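Long-range contacts in diadenosine Tetraphosphate Hydrolase (Caenorhabditis elegans, PDB 1KTG), which hydrolyses diadenosine tetraphosphate asymmetrically to AMP and ATP, using divalent metal ions such as magnesium, as a member of the Nudix family: residues Q63-E68 with K91-D96; E72-E77 with V85-A90. All blocks are in the same frame, centred on the assembly; numbering follows the deposited sequence.

Interaction 1 of 2, residues Q63-E68 with K91-D96; sequences QLTIHE and KLNNPD
T65 and K91 form an antiparallel hydrogen-bonded pair: T65 N donates to K91 O and K91 N returns a bond to T65 O, both 2.9 Å long. The first runs in the carbonyl plane of K91, whereas in the second K91 N stands above the plane of its acceptor carbonyl. A longer third bond, N93 N to Q63 O at 3.3 Å, carries the pairing past the strand end. L64 and L92 make the adjoining non-hydrogen-bonded pair, with the CA-H of L64 directed at K91 O.

These residues belong to the open end of the β-hairpin of strands 64-78 and 81-92, where the second strand gives way to loop within the Nudix fold.

A side-chain bond at the strand end adds to the backbone ladder. The amide of N93 meets the T65 hydroxyl nearly in its own plane, ND2 donating to OG1 at 2.8 Å. The T65 torsion that sets OG1 opposite the carbonyl carbon (chi1 -66°) brings the hydroxyl to this amide, and a water joins OG1 to N93 OD1. Another water donates to both Q63 O and D96 OD2 and accepts from N94 N, tying the loop to the first segment. Q63 directs OE1 to the backbone N of T60.

Apolar contact lies on the face of L64 and L92. L64 CD2 meets L92 CD1 at 4.0 Å, and both leucines also pack on I10 of strand 3-14 and on I59. On the T65/K91 side the H67 ring lies near K91 CB, with T65 O 3.9 Å above one of its faces, and NE2 bonds to Y11 OH.

Interaction 2 of 2, residues E72-E77 with V85-A90; sequences ETLFYE and VKYWLA. With AMP (adenosine monophosphate), chain J.
Strands 72-77 and 85-90 run antiparallel, their axes 154° apart, with E72-Y87 and L74-V85 as hydrogen-bonded pairs on either side of the non-hydrogen-bonded pair T73-K86. V85 N to L74 O, at 2.8 Å, lies in the carbonyl plane, while L74 N reaches V85 O tilted from it.

On the face of T73 and K86, the threonine OG1 rests against the lysine methylenes, nearest CG at 3.5 Å. The extended K86 chain then lays CE over the W88 ring, offset toward its rim. On the face of E72, L74, V85 and Y87, E72 OE2 folds back on its own strand to accept from T73 N. There too L74 CD1 touches Y87 CE1 at 4.0 Å, and M124 of helix 122-137 covers both side chains.

Y76 takes the crowded position between its backbone N and carbonyl carbon (chi1 54°), which turns the ring under the adenine: C5 of AMP sits 3.4 Å above its centre. V85 CG2 packs against Y76 CE1 at 3.8 Å. Y76 OH donates a very short 2.5 Å bond to AMP O2P and accepts from a water that also meets Y87 OH. With the ring cut back to an alanine here, the adenine would probably lose its stacking surface and O2P this donor. With H31, K36, K83 and Y121 also bonded to AMP, the hairpin forms one wall of the nucleotide pocket of this Nudix hydrolase.

From the N terminus, the chain passes through strands 3-14, 17-25 and 32-38 and helix 45-57 before entering strand 64-78. Interaction 1 begins at its start and interaction 2 near its end; the chain then turns into strand 81-92, whose residues 85-90 close the inner loop, and residues 91-96, the strand's end and the loop after it, close the outer one. Interaction 2 is therefore nested inside interaction 1, their centres about 18 Å apart on one hairpin. The two meet where H67 N probably bonds to L89 O and I66 packs on A90. Together they tie the hairpin from its open end, beside strand 3-14, to the AMP pocket.

Interaction 1 of 2, residues Q63-E68 with K91-D96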
loop_
_atom_site.group_PDB
_atom_site.type_symbol
_atom_site.label_atom_id
_atom_site.label_comp_id
_atom_site.label_asym_id
_atom_site.label_seq_id
_atom_site.Cartn_x
_atom_site.Cartn_y
_atom_site.Cartn_z
ATOM N N GLN A 63 -1.454 15.024 2.133
ATOM C CA GLN A 63 -0.226 14.885 1.365
ATOM C C GLN A 63 -0.434 14.013 0.134
ATOM O O GLN A 63 0.478 13.829 -0.661
ATOM C CB GLN A 63 0.841 14.235 2.243
ATOM C CG GLN A 63 1.283 15.078 3.410
ATOM C CD GLN A 63 2.149 14.293 4.372
ATOM O OE1 GLN A 63 1.641 13.579 5.231
ATOM N NE2 GLN A 63 3.455 14.412 4.217
ATOM N N LEU A 64 -1.638 13.473 -0.020
ATOM C CA LEU A 64 -1.912 12.514 -1.077
ATOM C C LEU A 64 -2.981 12.961 -2.069
ATOM O O LEU A 64 -3.887 13.706 -1.726
ATOM C CB LEU A 64 -2.415 11.203 -0.450
ATOM C CG LEU A 64 -1.479 10.425 0.465
ATOM C CD1 LEU A 64 -2.233 9.220 1.029
ATOM C CD2 LEU A 64 -0.231 9.998 -0.287
ATOM N N THR A 65 -2.846 12.487 -3.304
ATOM C CA THR A 65 -3.902 12.574 -4.303
ATOM C C THR A 65 -4.348 11.130 -4.521
ATOM O O THR A 65 -3.669 10.356 -5.205
ATOM C CB THR A 65 -3.408 13.175 -5.632
ATOM O OG1 THR A 65 -3.042 14.547 -5.446
ATOM C CG2 THR A 65 -4.548 13.250 -6.641
ATOM N N ILE A 66 -5.469 10.756 -3.917
ATOM C CA ILE A 66 -5.950 9.380 -3.999
ATOM C C ILE A 66 -6.821 9.226 -5.230
ATOM O O ILE A 66 -7.746 9.999 -5.443
ATOM C CB ILE A 66 -6.744 8.999 -2.738
ATOM C CG1 ILE A 66 -5.876 9.185 -1.498
ATOM C CG2 ILE A 66 -7.193 7.550 -2.841
ATOM C CD1 ILE A 66 -6.569 8.908 -0.193
ATOM N N HIS A 67 -6.500 8.239 -6.052
ATOM C CA HIS A 67 -7.246 7.983 -7.279
ATOM C C HIS A 67 -8.403 7.047 -6.966
ATOM O O HIS A 67 -8.230 5.835 -6.939
ATOM C CB HIS A 67 -6.329 7.350 -8.314
ATOM C CG HIS A 67 -5.109 8.163 -8.610
ATOM N ND1 HIS A 67 -5.167 9.499 -8.946
ATOM C CD2 HIS A 67 -3.798 7.832 -8.605
ATOM C CE1 HIS A 67 -3.940 9.953 -9.140
ATOM N NE2 HIS A 67 -3.092 8.959 -8.938
ATOM N N GLU A 68 -9.581 7.609 -6.739
ATOM C CA GLU A 68 -10.745 6.805 -6.343
ATOM C C GLU A 68 -11.182 5.788 -7.381
ATOM O O GLU A 68 -11.806 4.780 -7.031
ATOM C CB GLU A 68 -11.908 7.715 -5.959
ATOM C CG GLU A 68 -11.467 8.735 -4.935
ATOM C CD GLU A 68 -12.599 9.465 -4.257
ATOM O OE1 GLU A 68 -13.780 9.068 -4.427
ATOM O OE2 GLU A 68 -12.281 10.440 -3.537
ATOM N N LYS A 91 -1.093 9.104 -5.017
ATOM C CA LYS A 91 0.149 9.786 -5.319
ATOM C C LYS A 91 0.615 10.640 -4.151
ATOM O O LYS A 91 -0.141 11.459 -3.647
ATOM C CB LYS A 91 -0.019 10.694 -6.522
ATOM C CG LYS A 91 1.237 11.452 -6.904
ATOM C CD LYS A 91 1.071 12.207 -8.208
ATOM C CE LYS A 91 2.359 12.894 -8.618
ATOM N NZ LYS A 91 2.200 13.580 -9.931
ATOM N N LEU A 92 1.859 10.435 -3.732
ATOM C CA LEU A 92 2.492 11.311 -2.753
ATOM C C LEU A 92 2.989 12.515 -3.544
ATOM O O LEU A 92 3.970 12.422 -4.261
ATOM C CB LEU A 92 3.644 10.605 -2.050
ATOM C CG LEU A 92 4.320 11.400 -0.926
ATOM C CD1 LEU A 92 3.371 11.609 0.244
ATOM C CD2 LEU A 92 5.581 10.672 -0.472
ATOM N N ASN A 93 2.313 13.641 -3.388
ATOM C CA ASN A 93 2.571 14.822 -4.202
ATOM C C ASN A 93 3.901 15.521 -4.006
ATOM O O ASN A 93 4.535 15.949 -4.975
ATOM C CB ASN A 93 1.431 15.794 -3.990
ATOM C CG ASN A 93 0.138 15.247 -4.540
ATOM O OD1 ASN A 93 0.119 14.744 -5.660
ATOM N ND2 ASN A 93 -0.923 15.301 -3.759
ATOM N N ASN A 94 4.314 15.647 -2.753
ATOM C CA ASN A 94 5.543 16.355 -2.413
ATOM C C ASN A 94 6.595 15.418 -1.809
ATOM O O ASN A 94 6.285 14.275 -1.476
ATOM C CB ASN A 94 5.208 17.493 -1.459
ATOM C CG ASN A 94 4.640 18.700 -2.178
ATOM O OD1 ASN A 94 5.169 19.134 -3.215
ATOM N ND2 ASN A 94 3.562 19.253 -1.633
ATOM N N PRO A 95 7.826 15.906 -1.661
ATOM C CA PRO A 95 8.951 15.106 -1.141
ATOM C C PRO A 95 8.895 14.888 0.363
ATOM O O PRO A 95 9.848 15.178 1.087
ATOM C CB PRO A 95 10.182 15.956 -1.489
ATOM C CG PRO A 95 9.683 17.149 -2.208
ATOM C CD PRO A 95 8.238 17.275 -1.982
ATOM N N ASP A 96 7.760 14.407 0.825
ATOM C CA ASP A 96 7.558 14.114 2.226
ATOM C C ASP A 96 8.354 12.895 2.646
ATOM O O ASP A 96 8.641 11.998 1.841
ATOM C CB ASP A 96 6.082 13.877 2.491
ATOM C CG ASP A 96 5.242 15.098 2.223
ATOM O OD1 ASP A 96 5.731 16.238 2.424
ATOM O OD2 ASP A 96 4.068 15.018 1.828
HETATM O O HOH W 1 2.829 15.234 -0.369
HETATM O O HOH W 2 -1.938 15.238 -7.640
#

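Interaction 2 of 2, residues E72-E77 with V85-A90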
loop_
_atom_site.group_PDB
_atom_site.type_symbol
_atom_site.label_atom_id
_atom_site.label_comp_id
_atom_site.label_asym_id
_atom_site.label_seq_id
_atom_site.Cartn_x
_atom_site.Cartn_y
_atom_site.Cartn_z
ATOM N N GLU A 72 -8.350 -2.111 -6.113
ATOM C CA GLU A 72 -8.393 -3.551 -6.330
ATOM C C GLU A 72 -8.334 -4.226 -4.965
ATOM O O GLU A 72 -7.750 -3.685 -4.019
ATOM C CB GLU A 72 -7.212 -3.973 -7.192
ATOM C CG GLU A 72 -6.965 -5.465 -7.264
ATOM C CD GLU A 72 -8.041 -6.186 -8.016
ATOM O OE1 GLU A 72 -7.791 -6.581 -9.184
ATOM O OE2 GLU A 72 -9.132 -6.358 -7.431
ATOM N N THR A 73 -8.931 -5.406 -4.852
ATOM C CA THR A 73 -8.920 -6.121 -3.581
ATOM C C THR A 73 -8.232 -7.470 -3.705
ATOM O O THR A 73 -8.516 -8.243 -4.616
ATOM C CB THR A 73 -10.348 -6.299 -3.063
ATOM O OG1 THR A 73 -10.982 -5.017 -2.931
ATOM C CG2 THR A 73 -10.354 -6.867 -1.644
ATOM N N LEU A 74 -7.297 -7.725 -2.793
ATOM C CA LEU A 74 -6.570 -8.978 -2.744
ATOM C C LEU A 74 -7.231 -9.880 -1.704
ATOM O O LEU A 74 -7.742 -9.394 -0.718
ATOM C CB LEU A 74 -5.115 -8.740 -2.333
ATOM C CG LEU A 74 -4.221 -7.894 -3.247
ATOM C CD1 LEU A 74 -2.793 -7.962 -2.746
ATOM C CD2 LEU A 74 -4.290 -8.333 -4.711
ATOM N N PHE A 75 -7.220 -11.188 -1.940
ATOM C CA PHE A 75 -7.774 -12.150 -0.999
ATOM C C PHE A 75 -6.709 -13.189 -0.703
ATOM O O PHE A 75 -6.115 -13.747 -1.627
ATOM C CB PHE A 75 -9.005 -12.849 -1.592
ATOM N N TYR A 76 -6.448 -13.443 0.575
ATOM C CA TYR A 76 -5.518 -14.508 0.947
ATOM C C TYR A 76 -5.747 -15.000 2.361
ATOM O O TYR A 76 -6.454 -14.366 3.148
ATOM C CB TYR A 76 -4.067 -14.074 0.779
ATOM C CG TYR A 76 -3.674 -12.795 1.478
ATOM C CD1 TYR A 76 -3.833 -11.565 0.852
ATOM C CD2 TYR A 76 -3.106 -12.815 2.745
ATOM C CE1 TYR A 76 -3.456 -10.389 1.470
ATOM C CE2 TYR A 76 -2.724 -11.639 3.371
ATOM C CZ TYR A 76 -2.902 -10.430 2.727
ATOM O OH TYR A 76 -2.508 -9.265 3.337
ATOM N N GLU A 77 -5.135 -16.134 2.677
ATOM C CA GLU A 77 -5.282 -16.728 3.994
ATOM C C GLU A 77 -4.336 -16.073 4.987
ATOM O O GLU A 77 -3.127 -15.972 4.762
ATOM C CB GLU A 77 -5.037 -18.232 3.947
ATOM C CG GLU A 77 -5.413 -18.926 5.246
ATOM C CD GLU A 77 -5.357 -20.437 5.158
ATOM O OE1 GLU A 77 -6.355 -21.055 4.734
ATOM O OE2 GLU A 77 -4.312 -21.011 5.527
ATOM N N VAL A 85 -7.927 -7.496 1.383
ATOM C CA VAL A 85 -7.242 -6.223 1.555
ATOM C C VAL A 85 -7.566 -5.357 0.350
ATOM O O VAL A 85 -7.135 -5.638 -0.767
ATOM C CB VAL A 85 -5.720 -6.364 1.696
ATOM C CG1 VAL A 85 -5.089 -5.006 2.043
ATOM C CG2 VAL A 85 -5.373 -7.387 2.768
ATOM N N LYS A 86 -8.351 -4.315 0.579
ATOM C CA LYS A 86 -8.698 -3.404 -0.495
ATOM C C LYS A 86 -7.679 -2.276 -0.561
ATOM O O LYS A 86 -7.419 -1.627 0.445
ATOM C CB LYS A 86 -10.076 -2.809 -0.256
ATOM C CG LYS A 86 -10.509 -1.886 -1.377
ATOM C CD LYS A 86 -11.994 -1.560 -1.326
ATOM C CE LYS A 86 -12.368 -0.700 -2.511
ATOM N NZ LYS A 86 -13.803 -0.292 -2.535
ATOM N N TYR A 87 -7.119 -2.047 -1.746
ATOM C CA TYR A 87 -6.141 -0.975 -1.966
ATOM C C TYR A 87 -6.632 0.037 -2.997
ATOM O O TYR A 87 -7.181 -0.338 -4.029
ATOM C CB TYR A 87 -4.835 -1.542 -2.552
ATOM C CG TYR A 87 -3.993 -2.358 -1.607
ATOM C CD1 TYR A 87 -4.065 -3.744 -1.603
ATOM C CD2 TYR A 87 -3.096 -1.746 -0.754
ATOM C CE1 TYR A 87 -3.284 -4.492 -0.751
ATOM C CE2 TYR A 87 -2.306 -2.485 0.095
ATOM C CZ TYR A 87 -2.406 -3.851 0.100
ATOM O OH TYR A 87 -1.610 -4.583 0.948
ATOM N N TRP A 88 -6.389 1.309 -2.704
ATOM C CA TRP A 88 -6.545 2.398 -3.662
ATOM C C TRP A 88 -5.148 2.924 -4.018
ATOM O O TRP A 88 -4.249 2.915 -3.191
ATOM C CB TRP A 88 -7.329 3.556 -3.059
ATOM C CG TRP A 88 -8.814 3.422 -2.997
ATOM C CD1 TRP A 88 -9.727 3.869 -3.922
ATOM C CD2 TRP A 88 -9.580 2.897 -1.910
ATOM N NE1 TRP A 88 -11.004 3.609 -3.492
ATOM C CE2 TRP A 88 -10.943 3.010 -2.259
ATOM C CE3 TRP A 88 -9.253 2.309 -0.683
ATOM C CZ2 TRP A 88 -11.969 2.578 -1.419
ATOM C CZ3 TRP A 88 -10.274 1.886 0.146
ATOM C CH2 TRP A 88 -11.614 2.019 -0.228
ATOM N N LEU A 89 -4.973 3.377 -5.258
ATOM C CA LEU A 89 -3.718 3.988 -5.701
ATOM C C LEU A 89 -3.699 5.456 -5.233
ATOM O O LEU A 89 -4.699 6.141 -5.305
ATOM C CB LEU A 89 -3.607 3.886 -7.230
ATOM C CG LEU A 89 -2.319 4.392 -7.882
ATOM C CD1 LEU A 89 -1.111 3.558 -7.458
ATOM C CD2 LEU A 89 -2.446 4.429 -9.395
ATOM N N ALA A 90 -2.561 5.934 -4.742
ATOM C CA ALA A 90 -2.475 7.288 -4.213
ATOM C C ALA A 90 -1.105 7.897 -4.467
ATOM O O ALA A 90 -0.079 7.291 -4.150
ATOM C CB ALA A 90 -2.766 7.273 -2.729
HETATM P P AMP J . -0.435 -9.189 6.462
HETATM O O1P AMP J . 0.552 -8.310 5.718
HETATM O O2P AMP J . -1.745 -9.267 5.711
HETATM O O3P AMP J . -0.486 -8.756 7.897
HETATM O "O5'" AMP J . 0.211 -10.664 6.447
HETATM C "C5'" AMP J . -0.395 -11.745 7.149
HETATM C "C4'" AMP J . 0.235 -13.036 6.661
HETATM O "O4'" AMP J . -0.159 -13.227 5.306
HETATM C "C3'" AMP J . 1.755 -12.979 6.690
HETATM O "O3'" AMP J . 2.260 -14.216 7.171
HETATM C "C2'" AMP J . 2.164 -12.714 5.250
HETATM O "O2'" AMP J . 3.328 -13.432 4.867
HETATM C "C1'" AMP J . 0.972 -13.182 4.431
HETATM N N9 AMP J . 0.656 -12.324 3.265
HETATM C C8 AMP J . 0.740 -10.979 3.167
HETATM N N7 AMP J . 0.353 -10.584 1.929
HETATM C C5 AMP J . 0.013 -11.662 1.229
HETATM C C6 AMP J . -0.480 -11.922 -0.139
HETATM N N6 AMP J . -0.679 -10.897 -1.003
HETATM N N1 AMP J . -0.715 -13.195 -0.493
HETATM C C2 AMP J . -0.517 -14.220 0.365
HETATM N N3 AMP J . -0.069 -14.041 1.629
HETATM C C4 AMP J . 0.210 -12.816 2.102
HETATM O O HOH W 3 -1.565 -7.227 1.317
#